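CaaX farnesyltransferase beta subunit Ram1 (Aspergillus fumigatus, PDB 4L9P) probably transfers, together with its alpha subunit, a farnesyl group from farnesyl diphosphate to a cysteine near the C-terminus of target proteins, using a zinc ion. Local coordinates at residues M336-A339 against T340-W344; P377-Q380 against A381-G385; N399-R403 against E404-R408; T439-S442 against T443-Y446. One frame throughout, in Å; residues are numbered along the deposited sequence. Where two conformers were deposited one is given.

Contact 1. Residues M336-A339 against T340-W344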
loop_
_atom_site.group_PDB
_atom_site.type_symbol
_atom_site.label_atom_id
_atom_site.label_comp_id
_atom_site.label_asym_id
_atom_site.label_seq_id
_atom_site.Cartn_x
_atom_site.Cartn_y
_atom_site.Cartn_z
ATOM N N MET B 336 0.359 16.750 -3.095
ATOM C CA MET B 336 1.503 15.961 -3.505
ATOM C C MET B 336 2.280 16.701 -4.563
ATOM O O MET B 336 1.702 17.419 -5.396
ATOM C CB MET B 336 1.026 14.620 -4.131
ATOM C CG MET B 336 0.256 13.770 -3.113
ATOM S SD MET B 336 1.455 13.149 -1.834
ATOM C CE MET B 336 0.281 12.549 -0.625
ATOM N N ASN B 337 3.597 16.503 -4.544
ATOM C CA ASN B 337 4.457 16.978 -5.623
ATOM C C ASN B 337 4.307 15.962 -6.776
ATOM O O ASN B 337 4.882 14.875 -6.719
ATOM C CB ASN B 337 5.917 17.062 -5.151
ATOM C CG ASN B 337 6.805 17.658 -6.223
ATOM O OD1 ASN B 337 6.350 17.878 -7.317
ATOM N ND2 ASN B 337 8.067 17.927 -5.907
ATOM N N ILE B 338 3.531 16.290 -7.809
ATOM C CA ILE B 338 3.320 15.360 -8.903
ATOM C C ILE B 338 4.608 15.158 -9.714
ATOM O O ILE B 338 4.821 14.076 -10.272
ATOM C CB ILE B 338 2.064 15.757 -9.760
ATOM C CG1 ILE B 338 0.813 15.565 -8.890
ATOM C CG2 ILE B 338 1.948 14.868 -10.983
ATOM C CD1 ILE B 338 -0.486 16.055 -9.483
ATOM N N ALA B 339 5.497 16.156 -9.734
ATOM C CA ALA B 339 6.762 16.019 -10.471
ATOM C C ALA B 339 7.676 14.919 -10.015
ATOM O O ALA B 339 8.487 14.416 -10.803
ATOM C CB ALA B 339 7.558 17.363 -10.379
ATOM N N THR B 340 7.589 14.578 -8.720
ATOM C CA THR B 340 8.348 13.461 -8.231
ATOM C C THR B 340 7.484 12.179 -8.124
ATOM O O THR B 340 8.013 11.079 -8.320
ATOM C CB THR B 340 8.953 13.733 -6.846
ATOM O OG1 THR B 340 7.893 14.118 -5.950
ATOM C CG2 THR B 340 10.073 14.814 -6.889
ATOM N N LEU B 341 6.173 12.324 -7.839
ATOM C CA LEU B 341 5.296 11.168 -7.761
ATOM C C LEU B 341 5.250 10.422 -9.083
ATOM O O LEU B 341 5.317 9.202 -9.117
ATOM C CB LEU B 341 3.904 11.607 -7.339
ATOM C CG LEU B 341 2.863 10.505 -7.324
ATOM C CD1 LEU B 341 3.196 9.366 -6.360
ATOM C CD2 LEU B 341 1.502 11.103 -6.980
ATOM N N LEU B 342 5.092 11.170 -10.179
ATOM C CA LEU B 342 4.899 10.485 -11.480
ATOM C C LEU B 342 6.077 9.566 -11.897
ATOM O O LEU B 342 5.858 8.412 -12.219
ATOM C CB LEU B 342 4.612 11.519 -12.581
ATOM C CG LEU B 342 3.323 11.621 -13.223
ATOM C CD1 LEU B 342 3.611 12.580 -14.447
ATOM C CD2 LEU B 342 2.785 10.332 -13.730
ATOM N N PRO B 343 7.333 10.050 -11.844
ATOM C CA PRO B 343 8.409 9.150 -12.260
ATOM C C PRO B 343 8.556 8.000 -11.276
ATOM O O PRO B 343 8.902 6.918 -11.755
ATOM C CB PRO B 343 9.673 10.037 -12.287
ATOM C CG PRO B 343 9.309 11.326 -11.493
ATOM C CD PRO B 343 7.787 11.450 -11.703
ATOM N N TRP B 344 8.319 8.220 -9.963
ATOM C CA TRP B 344 8.466 7.066 -9.055
ATOM C C TRP B 344 7.386 6.004 -9.354
ATOM O O TRP B 344 7.650 4.788 -9.326
ATOM C CB TRP B 344 8.308 7.603 -7.625
ATOM C CG TRP B 344 8.305 6.493 -6.599
ATOM C CD1 TRP B 344 9.404 5.906 -5.995
ATOM C CD2 TRP B 344 7.151 5.863 -6.062
ATOM N NE1 TRP B 344 8.967 4.925 -5.100
ATOM C CE2 TRP B 344 7.594 4.862 -5.132
ATOM C CE3 TRP B 344 5.779 6.017 -6.314
ATOM C CZ2 TRP B 344 6.700 4.096 -4.373
ATOM C CZ3 TRP B 344 4.886 5.244 -5.562
ATOM C CH2 TRP B 344 5.354 4.251 -4.632
#
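Asn337 and Thr340 meet at the N-cap of helix 338-346, one of the helices of the prenyltransferase alpha-alpha toroid. The carbonyl O of Asn337 takes the first regular helical bond, from Leu341 N at 3.1 Å, with the donor lying in the carbonyl plane; Thr340 N adds a weak bond to the same oxygen. Thr340 OG1 also stands 3.2 Å from Asn337 O, placed there by a chi1 of 55° that sets the hydroxyl between its own backbone N and carbonyl carbon. The Asn337 side chain caps the first turn: OD1 accepts from Ala339 N in a weak, bent bond (129°), while Asn337 N donates to Gln296 OE1. One residue on, Ile338 O receives Leu342 N at 2.9 Å, nearly straight at 168°. Ile338 CG2 lies 4.2 Å from Leu342 CG, and both side chains pack against helix 375-384, Ile338 on Leu383 and Leu342 on Val379. Pro343 has no N-H to give, so the helix is kinked here and Ala339 O loses its usual i+4 donor. Instead the proline ring sits against that oxygen, with Pro343 CD 3.2 Å from Ala339 O.

Contact 2. Residues P377-Q380 against A381-G385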
loop_
_atom_site.group_PDB
_atom_site.type_symbol
_atom_site.label_atom_id
_atom_site.label_comp_id
_atom_site.label_asym_id
_atom_site.label_seq_id
_atom_site.Cartn_x
_atom_site.Cartn_y
_atom_site.Cartn_z
ATOM N N PRO B 377 -5.264 5.530 -12.754
ATOM C CA PRO B 377 -6.448 6.353 -13.091
ATOM C C PRO B 377 -6.553 7.568 -12.178
ATOM O O PRO B 377 -7.082 8.606 -12.640
ATOM C CB PRO B 377 -7.643 5.405 -12.844
ATOM C CG PRO B 377 -7.081 4.014 -12.757
ATOM C CD PRO B 377 -5.581 4.113 -12.486
ATOM N N LEU B 378 -6.093 7.445 -10.935
ATOM C CA LEU B 378 -6.191 8.590 -10.005
ATOM C C LEU B 378 -5.226 9.682 -10.453
ATOM O O LEU B 378 -5.610 10.873 -10.551
ATOM C CB LEU B 378 -5.836 8.162 -8.557
ATOM C CG LEU B 378 -6.755 7.037 -8.073
ATOM C CD1 LEU B 378 -6.311 6.621 -6.618
ATOM C CD2 LEU B 378 -8.249 7.351 -8.103
ATOM N N VAL B 379 -3.958 9.324 -10.755
ATOM C CA VAL B 379 -2.982 10.345 -11.156
ATOM C C VAL B 379 -3.396 10.907 -12.535
ATOM O O VAL B 379 -3.314 12.121 -12.806
ATOM C CB VAL B 379 -1.555 9.739 -11.201
ATOM C CG1 VAL B 379 -0.517 10.712 -11.925
ATOM C CG2 VAL B 379 -1.127 9.437 -9.733
ATOM N N GLN B 380 -3.819 10.015 -13.433
ATOM C CA GLN B 380 -4.234 10.465 -14.782
ATOM C C GLN B 380 -5.417 11.440 -14.690
ATOM O O GLN B 380 -5.450 12.476 -15.389
ATOM C CB GLN B 380 -4.507 9.251 -15.630
ATOM C CG GLN B 380 -3.054 8.600 -15.969
ATOM C CD GLN B 380 -2.989 7.180 -16.527
ATOM O OE1 GLN B 380 -1.885 6.665 -16.713
ATOM N NE2 GLN B 380 -4.125 6.578 -16.848
ATOM N N ALA B 381 -6.346 11.194 -13.768
ATOM C CA ALA B 381 -7.455 12.157 -13.565
ATOM C C ALA B 381 -6.928 13.473 -13.001
ATOM O O ALA B 381 -7.471 14.551 -13.287
ATOM C CB ALA B 381 -8.500 11.583 -12.609
ATOM N N ALA B 382 -5.905 13.409 -12.137
ATOM C CA ALA B 382 -5.344 14.646 -11.588
ATOM C C ALA B 382 -4.720 15.505 -12.687
ATOM O O ALA B 382 -4.769 16.727 -12.605
ATOM C CB ALA B 382 -4.322 14.345 -10.472
ATOM N N LEU B 383 -4.182 14.858 -13.732
ATOM C CA LEU B 383 -3.573 15.551 -14.853
ATOM C C LEU B 383 -4.622 15.962 -15.900
ATOM O O LEU B 383 -4.505 17.068 -16.505
ATOM C CB LEU B 383 -2.577 14.622 -15.545
ATOM C CG LEU B 383 -1.351 14.247 -14.665
ATOM C CD1 LEU B 383 -0.429 13.273 -15.371
ATOM C CD2 LEU B 383 -0.615 15.502 -14.173
ATOM N N ASP B 384 -5.645 15.135 -16.123
ATOM C CA ASP B 384 -6.654 15.431 -17.166
ATOM C C ASP B 384 -7.759 16.357 -16.703
ATOM O O ASP B 384 -8.329 17.129 -17.504
ATOM C CB ASP B 384 -7.361 14.138 -17.571
ATOM C CG ASP B 384 -6.495 13.230 -18.391
ATOM O OD1 ASP B 384 -5.459 13.694 -18.947
ATOM O OD2 ASP B 384 -6.851 12.031 -18.454
ATOM N N GLY B 385 -8.087 16.304 -15.427
ATOM C CA GLY B 385 -9.249 16.993 -14.906
ATOM C C GLY B 385 -10.550 16.262 -15.169
ATOM O O GLY B 385 -10.603 15.235 -15.888
#
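Gln380 and Ala381 bury the most surface in this last stretch of helix 375-384, part of the alpha-alpha toroid, and Val379 comes next. Gln380 O binds Asp384 N at 2.8 Å, nearly along the C=O axis, and takes a weak second bond from Leu383 N. The Gln380 side chain itself heads off the helix: CG lies beside the backbone N (chi1 -73°) and the chain runs extended from there, carrying the amide to the following loop, where OE1 accepts from Leu400 N and NE2 donates to Asn399 OD1. Ala381 closes the preceding turn, its N 2.9 Å from Pro377 O but well above that carbonyl plane, by 39°. The methyl CB of Ala381 sits 3.3 Å from the same Pro377 O, and the same side chain also touches Trp467 and Pro328. Val379 O accepts from Leu383 N at 3.0 Å, and Leu383 CG comes to 3.4 Å from that same Val379 O. Asp384 is the final helical residue; its carboxylate is bound beyond the helix, OD2 by Ser396 OG and OD1 by Val397 N. Gly385 leaves the helix with positive phi, its N still 2.8 Å from Ala381 O.

Contact 3. Residues N399-R403 against E404-R408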
loop_
_atom_site.group_PDB
_atom_site.type_symbol
_atom_site.label_atom_id
_atom_site.label_comp_id
_atom_site.label_asym_id
_atom_site.label_seq_id
_atom_site.Cartn_x
_atom_site.Cartn_y
_atom_site.Cartn_z
ATOM N N ASN B 399 -2.596 6.558 -20.895
ATOM C CA ASN B 399 -1.994 5.674 -19.907
ATOM C C ASN B 399 -0.525 5.895 -19.901
ATOM O O ASN B 399 0.110 5.817 -20.958
ATOM C CB ASN B 399 -2.317 4.237 -20.257
ATOM C CG ASN B 399 -3.772 4.005 -20.217
ATOM O OD1 ASN B 399 -4.395 4.280 -19.159
ATOM N ND2 ASN B 399 -4.372 3.583 -21.366
ATOM N N LEU B 400 0.021 6.208 -18.735
ATOM C CA LEU B 400 1.421 6.558 -18.601
ATOM C C LEU B 400 2.336 5.390 -18.193
ATOM O O LEU B 400 3.469 5.617 -17.851
ATOM C CB LEU B 400 1.566 7.769 -17.642
ATOM C CG LEU B 400 0.886 9.049 -18.200
ATOM C CD1 LEU B 400 1.080 10.177 -17.153
ATOM C CD2 LEU B 400 1.421 9.474 -19.556
ATOM N N TYR B 401 1.814 4.171 -18.226
ATOM C CA TYR B 401 2.520 2.939 -17.910
ATOM C C TYR B 401 2.190 1.978 -19.076
ATOM O O TYR B 401 1.410 2.322 -19.977
ATOM C CB TYR B 401 2.042 2.315 -16.574
ATOM C CG TYR B 401 0.602 1.882 -16.615
ATOM C CD1 TYR B 401 -0.436 2.776 -16.516
ATOM C CD2 TYR B 401 0.304 0.527 -16.718
ATOM C CE1 TYR B 401 -1.776 2.369 -16.572
ATOM C CE2 TYR B 401 -1.044 0.085 -16.739
ATOM C CZ TYR B 401 -2.083 1.003 -16.660
ATOM O OH TYR B 401 -3.400 0.515 -16.706
ATOM N N SER B 402 2.771 0.776 -19.041
ATOM C CA SER B 402 2.560 -0.223 -20.091
ATOM C C SER B 402 1.452 -1.188 -19.708
ATOM O O SER B 402 1.653 -2.124 -18.908
ATOM C CB SER B 402 3.877 -0.995 -20.362
ATOM O OG SER B 402 3.598 -2.043 -21.298
ATOM N N ARG B 403 0.287 -1.032 -20.341
ATOM C CA ARG B 403 -0.789 -1.999 -20.133
ATOM C C ARG B 403 -0.411 -3.380 -20.673
ATOM O O ARG B 403 -0.756 -4.406 -20.072
ATOM C CB ARG B 403 -2.099 -1.502 -20.787
ATOM C CG ARG B 403 -2.731 -0.289 -20.074
ATOM C CD ARG B 403 -4.165 0.056 -20.722
ATOM N NE ARG B 403 -4.131 0.357 -22.115
ATOM C CZ ARG B 403 -4.844 -0.256 -23.043
ATOM N NH1 ARG B 403 -5.785 -1.210 -22.750
ATOM N NH2 ARG B 403 -4.689 0.149 -24.289
ATOM N N GLU B 404 0.339 -3.401 -21.770
ATOM C CA GLU B 404 0.792 -4.673 -22.336
ATOM C C GLU B 404 1.646 -5.403 -21.280
ATOM O O GLU B 404 1.450 -6.588 -21.059
ATOM C CB GLU B 404 1.661 -4.411 -23.589
ATOM C CG GLU B 404 2.326 -5.692 -24.085
ATOM C CD GLU B 404 3.084 -5.579 -25.396
ATOM O OE1 GLU B 404 3.235 -4.446 -25.890
ATOM O OE2 GLU B 404 3.437 -6.651 -25.949
ATOM N N GLY B 405 2.640 -4.701 -20.719
ATOM C CA GLY B 405 3.507 -5.362 -19.737
ATOM C C GLY B 405 2.747 -5.936 -18.552
ATOM O O GLY B 405 2.951 -7.081 -18.133
ATOM N N LEU B 406 1.815 -5.151 -18.019
ATOM C CA LEU B 406 1.081 -5.627 -16.851
ATOM C C LEU B 406 0.233 -6.836 -17.182
ATOM O O LEU B 406 0.101 -7.779 -16.408
ATOM C CB LEU B 406 0.245 -4.478 -16.268
ATOM C CG LEU B 406 -0.519 -4.869 -15.022
ATOM C CD1 LEU B 406 0.445 -5.299 -13.912
ATOM C CD2 LEU B 406 -1.470 -3.720 -14.554
ATOM N N THR B 407 -0.391 -6.759 -18.377
ATOM C CA THR B 407 -1.254 -7.835 -18.805
ATOM C C THR B 407 -0.458 -9.138 -19.035
ATOM O O THR B 407 -0.896 -10.231 -18.637
ATOM C CB THR B 407 -1.952 -7.451 -20.102
ATOM O OG1 THR B 407 -2.762 -6.303 -19.838
ATOM C CG2 THR B 407 -2.901 -8.571 -20.526
ATOM N N ARG B 408 0.717 -9.012 -19.652
ATOM C CA ARG B 408 1.589 -10.183 -19.785
ATOM C C ARG B 408 1.957 -10.747 -18.426
ATOM O O ARG B 408 1.955 -11.959 -18.232
ATOM C CB ARG B 408 2.867 -9.860 -20.563
ATOM C CG ARG B 408 2.561 -9.509 -22.036
ATOM C CD ARG B 408 3.914 -9.316 -22.800
ATOM N NE ARG B 408 3.617 -9.019 -24.226
ATOM C CZ ARG B 408 3.282 -9.938 -25.132
ATOM N NH1 ARG B 408 3.306 -11.234 -24.822
ATOM N NH2 ARG B 408 2.934 -9.514 -26.359
#
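Glu404 packs its CB 3.8 Å from Ser402 OG, at the point where the chain turns into helix 403-413. Its side chain then runs on, extended, to Arg408 one turn on. Gly405 supplies the capping bond: its N donates to Ser402 OG at 2.9 Å and 163°, the serine hydroxyl being carried back over the first turn because OG lies opposite the backbone N (chi1 175°). Ser402 is thus the N-cap of a helix in the alpha-alpha toroid, and its carbonyl O takes Leu406 N as well as Gln349 NE2. Leu406 also sends CD2 obliquely against the Tyr401 ring, 4.4 Å from CE2, while that ring stacks with Trp376. Thr407 grips Arg403 O twice, N and OG1 arriving from opposite faces of the carbonyl plane; OG1, at 2.8 Å, is the donor of the hydroxyl bond. The Arg403 side chain is occupied elsewhere, in a salt bridge from NE to Asp481. Arg408 closes the segment by holding Glu404 side-on: NE and NH2 both lie 2.9 Å from Glu404 OE2. The carboxylate meets the guanidinium edge in plane, and NE uses the anti lone pair of OE2, while Arg408 NH1 reaches the carbonyl O of Tyr119.

Contact 4. Residues T439-S442 against T443-Y446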
loop_
_atom_site.group_PDB
_atom_site.type_symbol
_atom_site.label_atom_id
_atom_site.label_comp_id
_atom_site.label_asym_id
_atom_site.label_seq_id
_atom_site.Cartn_x
_atom_site.Cartn_y
_atom_site.Cartn_z
ATOM N N THR B 439 -8.122 -7.596 -10.175
ATOM C CA THR B 439 -8.510 -6.185 -10.102
ATOM C C THR B 439 -7.627 -5.377 -11.069
ATOM O O THR B 439 -8.097 -4.538 -11.848
ATOM C CB THR B 439 -8.365 -5.674 -8.658
ATOM O OG1 THR B 439 -9.343 -6.309 -7.826
ATOM C CG2 THR B 439 -8.621 -4.193 -8.606
ATOM N N GLY B 440 -6.316 -5.633 -11.056
ATOM C CA GLY B 440 -5.414 -4.962 -11.975
ATOM C C GLY B 440 -5.654 -5.301 -13.438
ATOM O O GLY B 440 -5.552 -4.400 -14.271
ATOM N N LEU B 441 -5.979 -6.565 -13.742
ATOM C CA LEU B 441 -6.311 -6.903 -15.112
ATOM C C LEU B 441 -7.553 -6.102 -15.537
ATOM O O LEU B 441 -7.632 -5.606 -16.668
ATOM C CB LEU B 441 -6.548 -8.399 -15.185
ATOM C CG LEU B 441 -6.875 -8.867 -16.656
ATOM C CD1 LEU B 441 -5.772 -8.518 -17.695
ATOM C CD2 LEU B 441 -7.110 -10.395 -16.569
ATOM N N SER B 442 -8.524 -5.963 -14.634
ATOM C CA SER B 442 -9.727 -5.180 -15.012
ATOM C C SER B 442 -9.321 -3.752 -15.322
ATOM O O SER B 442 -9.806 -3.149 -16.293
ATOM C CB SER B 442 -10.796 -5.267 -13.941
ATOM O OG SER B 442 -11.925 -4.499 -14.400
ATOM N N THR B 443 -8.467 -3.129 -14.492
ATOM C CA THR B 443 -8.091 -1.720 -14.701
ATOM C C THR B 443 -7.567 -1.471 -16.101
ATOM O O THR B 443 -7.886 -0.464 -16.734
ATOM C CB THR B 443 -6.948 -1.343 -13.707
ATOM O OG1 THR B 443 -7.443 -1.465 -12.382
ATOM C CG2 THR B 443 -6.335 0.070 -13.945
ATOM N N VAL B 444 -6.748 -2.404 -16.610
ATOM C CA VAL B 444 -6.192 -2.186 -17.957
ATOM C C VAL B 444 -7.242 -2.262 -19.067
ATOM O O VAL B 444 -6.980 -1.816 -20.197
ATOM C CB VAL B 444 -5.023 -3.126 -18.323
ATOM C CG1 VAL B 444 -3.881 -3.100 -17.298
ATOM C CG2 VAL B 444 -5.443 -4.527 -18.577
ATOM N N GLN B 445 -8.383 -2.820 -18.744
ATOM C CA GLN B 445 -9.441 -3.019 -19.752
ATOM C C GLN B 445 -10.421 -1.872 -19.825
ATOM O O GLN B 445 -11.376 -1.964 -20.618
ATOM C CB GLN B 445 -10.154 -4.321 -19.430
ATOM C CG GLN B 445 -9.239 -5.505 -19.493
ATOM C CD GLN B 445 -9.910 -6.791 -18.982
ATOM O OE1 GLN B 445 -10.898 -6.750 -18.230
ATOM N NE2 GLN B 445 -9.331 -7.938 -19.338
ATOM N N TYR B 446 -10.278 -0.822 -19.014
ATOM C CA TYR B 446 -11.221 0.294 -19.027
ATOM C C TYR B 446 -10.526 1.625 -19.021
ATOM O O TYR B 446 -9.425 1.766 -18.439
ATOM C CB TYR B 446 -12.137 0.266 -17.752
ATOM C CG TYR B 446 -13.022 -0.936 -17.818
ATOM C CD1 TYR B 446 -14.217 -0.851 -18.534
ATOM C CD2 TYR B 446 -12.654 -2.172 -17.249
ATOM C CE1 TYR B 446 -15.002 -1.980 -18.755
ATOM C CE2 TYR B 446 -13.442 -3.335 -17.407
ATOM C CZ TYR B 446 -14.586 -3.230 -18.202
ATOM O OH TYR B 446 -15.324 -4.347 -18.453
#
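Helix 431-444, a helix of the alpha-alpha toroid that carries the zinc ligand His433, leads here toward the short strand 446-449. Near its C-terminal end two i to i+4 bonds are made: Thr443 N to Thr439 O at 3.0 Å, and Val444 N to Gly440 O, longer at 3.3 Å. The spacing then tightens, for Gln445 N bonds to Ser442 O, only three residues back, at 2.9 Å, coming from far above the carbonyl plane (56°). That same oxygen lies at the edge of the Tyr446 ring, near its plane, 3.2 Å from CD2, and Ser442 OG stands beside CE2. Val444 and Gln445 both meet Leu441. With Val444 CG1 beside the backbone N (chi1 -54°), CG2 falls between N and carbonyl carbon and lies 3.1 Å from Leu441 O and 4.1 Å from Leu441 CD1. The Gln445 chain crosses the leucine obliquely, its CG 3.3 Å from Leu441 O and its NE2 near Leu441 CG. The polar ends are bonded to the 489-492 loop: Gln445 OE1 accepts from Leu491 N and NE2 donates to Asp489 O, Ser442 OG bonds to Val492 O, and Tyr446 OH to Leu491 O. In the conformer given, Thr443 OG1 pairs with Asn374 OD1. Carbonyls at a helix end lack further helical N-H partners, and Val444 O is met instead by Arg403 NH1, a positively charged group that probably suits the negative end of the helix dipole.

Overall arrangement
The four contacts follow in series along the chain, on or at the ends of helices 338-346, 375-384, 403-413 and 431-444, all within the alpha-alpha toroid. Contacts 1 and 2, with centres about 13 Å apart, pack side by side through Leu342 and Val379. Contact 2 joins contact 3, centres about 17 Å apart, by the Gln380 amide, and Leu400 also lies against Leu342 and Leu383. Contacts 3 and 4 are the closest pair, about 10 Å between centres, with Val444 set among Tyr401, Leu406 and Thr407. Contacts 1 to 3 face the alpha subunit, which contact 4 does not touch, while contacts 3 and 4 each have a side chain about 12 Å from the zinc.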